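Side-chain contact in putative phosphosugar isomerase (Clostridium difficile, PDB 3G68), which is a double-SIS-domain protein of unproven activity that probably binds phosphosugars and may isomerise them, as related sugar-phosphate isomerases do: residues B[184-189]-B[300-305]. Residues are numbered along the deposited sequence; the frame is centred on the assembly and turned at random. Where two conformers were deposited one is given.
Sequences INRFEA and KIDITD. With EDO (1,2-ethanediol), chain I.
R186 reaches across to the backbone of 302-304 with one branch of its guanidinium, NH1, which lies 2.9 Å from the carbonyl oxygen O of D302. That oxygen sits obliquely to the guanidinium, while CA of I303 lies in its plane at the edge. The same NH1 comes within 3.2 Å of the backbone N of T304; both are donors, so this is close packing without a bond. A long salt bridge, charge alone, links NH1 of R186 to OD1 of D302 at 4.0 Å, the oxygen lying well out of the guanidinium plane. A water joins the two, donating to OD1 of D302 and accepting weakly from NH1 of R186. The span is made by an arginine chain extended from CG to NE (chi2 -172°, chi3 174°). Its other branch, NH2, forms a salt bridge with E137 of the second subunit, and M2 of that subunit packs on the side chain. A 1,2-ethanediol, probably from the crystallisation liquor, is held by the backbone of D302, its O1 accepting from N at 2.6 Å and its O2 donating to O, while its C2 rests 3.7 Å from CB of A189. A type I turn, I184 to F187, places R186 between helices 170-184 and 187-200. The contact thus ties this interhelical turn to the loop leaving short strand 299-300, outermost in this chain of the second parallel β-sheet, within the double-SIS fold and beside a subunit interface.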
loop_
_atom_site.group_PDB
_atom_site.type_symbol
_atom_site.label_atom_id
_atom_site.label_comp_id
_atom_site.label_asym_id
_atom_site.label_seq_id
_atom_site.Cartn_x
_atom_site.Cartn_y
_atom_site.Cartn_z
ATOM N N ILE B 184 -12.614 4.960 -34.800
ATOM C CA ILE B 184 -11.592 6.009 -34.957
ATOM C C ILE B 184 -10.282 5.658 -34.211
ATOM O O ILE B 184 -9.191 5.923 -34.701
ATOM C CB ILE B 184 -12.156 7.391 -34.455
ATOM C CG1 ILE B 184 -13.291 7.891 -35.384
ATOM C CG2 ILE B 184 -11.046 8.403 -34.294
ATOM C CD1 ILE B 184 -14.009 9.166 -34.842
ATOM N N ASN B 185 -10.397 5.001 -33.054
ATOM C CA ASN B 185 -9.244 4.640 -32.249
ATOM C C ASN B 185 -8.390 3.497 -32.817
ATOM O O ASN B 185 -7.271 3.276 -32.375
ATOM C CB ASN B 185 -9.644 4.293 -30.814
ATOM C CG ASN B 185 -8.466 4.422 -29.858
ATOM O OD1 ASN B 185 -7.756 5.428 -29.882
ATOM N ND2 ASN B 185 -8.255 3.422 -29.033
ATOM N N ARG B 186 -8.943 2.759 -33.775
ATOM C CA ARG B 186 -8.208 1.673 -34.451
ATOM C C ARG B 186 -7.459 2.139 -35.688
ATOM O O ARG B 186 -6.659 1.385 -36.260
ATOM C CB ARG B 186 -9.181 0.562 -34.857
ATOM C CG ARG B 186 -9.837 -0.052 -33.637
ATOM C CD ARG B 186 -10.624 -1.248 -34.040
ATOM N NE ARG B 186 -11.151 -1.945 -32.890
ATOM C CZ ARG B 186 -11.784 -3.107 -32.947
ATOM N NH1 ARG B 186 -11.974 -3.720 -34.105
ATOM N NH2 ARG B 186 -12.221 -3.666 -31.823
ATOM N N PHE B 187 -7.712 3.373 -36.113
ATOM C CA PHE B 187 -7.132 3.915 -37.344
ATOM C C PHE B 187 -5.613 3.800 -37.357
ATOM O O PHE B 187 -5.043 3.272 -38.306
ATOM C CB PHE B 187 -7.628 5.353 -37.520
ATOM C CG PHE B 187 -7.241 6.011 -38.817
ATOM C CD1 PHE B 187 -5.943 6.475 -39.032
ATOM C CD2 PHE B 187 -8.228 6.276 -39.803
ATOM C CE1 PHE B 187 -5.607 7.131 -40.225
ATOM C CE2 PHE B 187 -7.901 6.912 -40.989
ATOM C CZ PHE B 187 -6.608 7.352 -41.214
ATOM N N GLU B 188 -4.959 4.288 -36.302
ATOM C CA GLU B 188 -3.489 4.245 -36.181
ATOM C C GLU B 188 -2.954 2.834 -36.246
ATOM O O GLU B 188 -1.977 2.584 -36.953
ATOM C CB GLU B 188 -3.068 4.871 -34.837
ATOM C CG GLU B 188 -1.575 4.868 -34.535
ATOM C CD GLU B 188 -0.814 5.962 -35.243
ATOM O OE1 GLU B 188 -1.452 6.862 -35.843
ATOM O OE2 GLU B 188 0.431 5.926 -35.173
ATOM N N ALA B 189 -3.563 1.916 -35.484
ATOM C CA ALA B 189 -3.128 0.505 -35.494
ATOM C C ALA B 189 -3.229 -0.104 -36.913
ATOM O O ALA B 189 -2.301 -0.815 -37.376
ATOM C CB ALA B 189 -3.937 -0.321 -34.490
ATOM N N LYS B 300 -4.129 -8.875 -42.542
ATOM C CA LYS B 300 -5.076 -9.181 -41.489
ATOM C C LYS B 300 -5.189 -7.973 -40.564
ATOM O O LYS B 300 -4.206 -7.581 -39.921
ATOM C CB LYS B 300 -4.624 -10.392 -40.713
ATOM C CG LYS B 300 -5.644 -10.932 -39.739
ATOM C CD LYS B 300 -5.118 -12.252 -39.133
ATOM C CE LYS B 300 -6.176 -12.972 -38.311
ATOM N NZ LYS B 300 -5.759 -14.388 -37.963
ATOM N N ILE B 301 -6.352 -7.337 -40.548
ATOM C CA ILE B 301 -6.584 -6.185 -39.661
ATOM C C ILE B 301 -7.868 -6.393 -38.896
ATOM O O ILE B 301 -8.876 -6.791 -39.470
ATOM C CB ILE B 301 -6.544 -4.811 -40.388
ATOM C CG1 ILE B 301 -7.357 -4.854 -41.694
ATOM C CG2 ILE B 301 -5.053 -4.376 -40.612
ATOM C CD1 ILE B 301 -7.343 -3.560 -42.472
ATOM N N ASP B 302 -7.828 -6.128 -37.597
ATOM C CA ASP B 302 -8.974 -6.366 -36.742
ATOM C C ASP B 302 -9.859 -5.119 -36.669
ATOM O O ASP B 302 -9.670 -4.237 -35.810
ATOM C CB ASP B 302 -8.534 -6.820 -35.348
ATOM C CG ASP B 302 -9.709 -7.106 -34.445
ATOM O OD1 ASP B 302 -10.808 -7.400 -34.973
ATOM O OD2 ASP B 302 -9.529 -7.016 -33.217
ATOM N N ILE B 303 -10.811 -5.098 -37.606
ATOM C CA ILE B 303 -11.777 -4.021 -37.833
ATOM C C ILE B 303 -13.094 -4.472 -37.206
ATOM O O ILE B 303 -13.391 -5.675 -37.215
ATOM C CB ILE B 303 -11.961 -3.825 -39.387
ATOM C CG1 ILE B 303 -10.659 -3.314 -40.008
ATOM C CG2 ILE B 303 -13.083 -2.845 -39.749
ATOM C CD1 ILE B 303 -10.697 -3.180 -41.504
ATOM N N THR B 304 -13.882 -3.527 -36.676
ATOM C CA THR B 304 -15.206 -3.835 -36.130
ATOM C C THR B 304 -16.072 -4.628 -37.092
ATOM O O THR B 304 -15.957 -4.501 -38.309
ATOM C CB THR B 304 -16.046 -2.592 -35.793
ATOM O OG1 THR B 304 -17.339 -3.019 -35.327
ATOM C CG2 THR B 304 -16.260 -1.670 -37.034
ATOM N N ASP B 305 -16.985 -5.388 -36.505
ATOM C CA ASP B 305 -17.943 -6.209 -37.217
ATOM C C ASP B 305 -19.109 -5.321 -37.739
ATOM O O ASP B 305 -19.867 -5.733 -38.643
ATOM C CB ASP B 305 -18.494 -7.278 -36.228
ATOM C CG ASP B 305 -18.715 -8.619 -36.870
ATOM O OD1 ASP B 305 -17.796 -9.084 -37.583
ATOM O OD2 ASP B 305 -19.775 -9.243 -36.618
HETATM C C1 EDO I . -5.395 -3.557 -36.099
HETATM O O1 EDO I . -5.826 -4.880 -36.462
HETATM C C2 EDO I . -6.547 -2.781 -35.472
HETATM O O2 EDO I . -7.336 -3.612 -34.604
HETATM O O HOH W 1 -13.642 -6.539 -33.666
#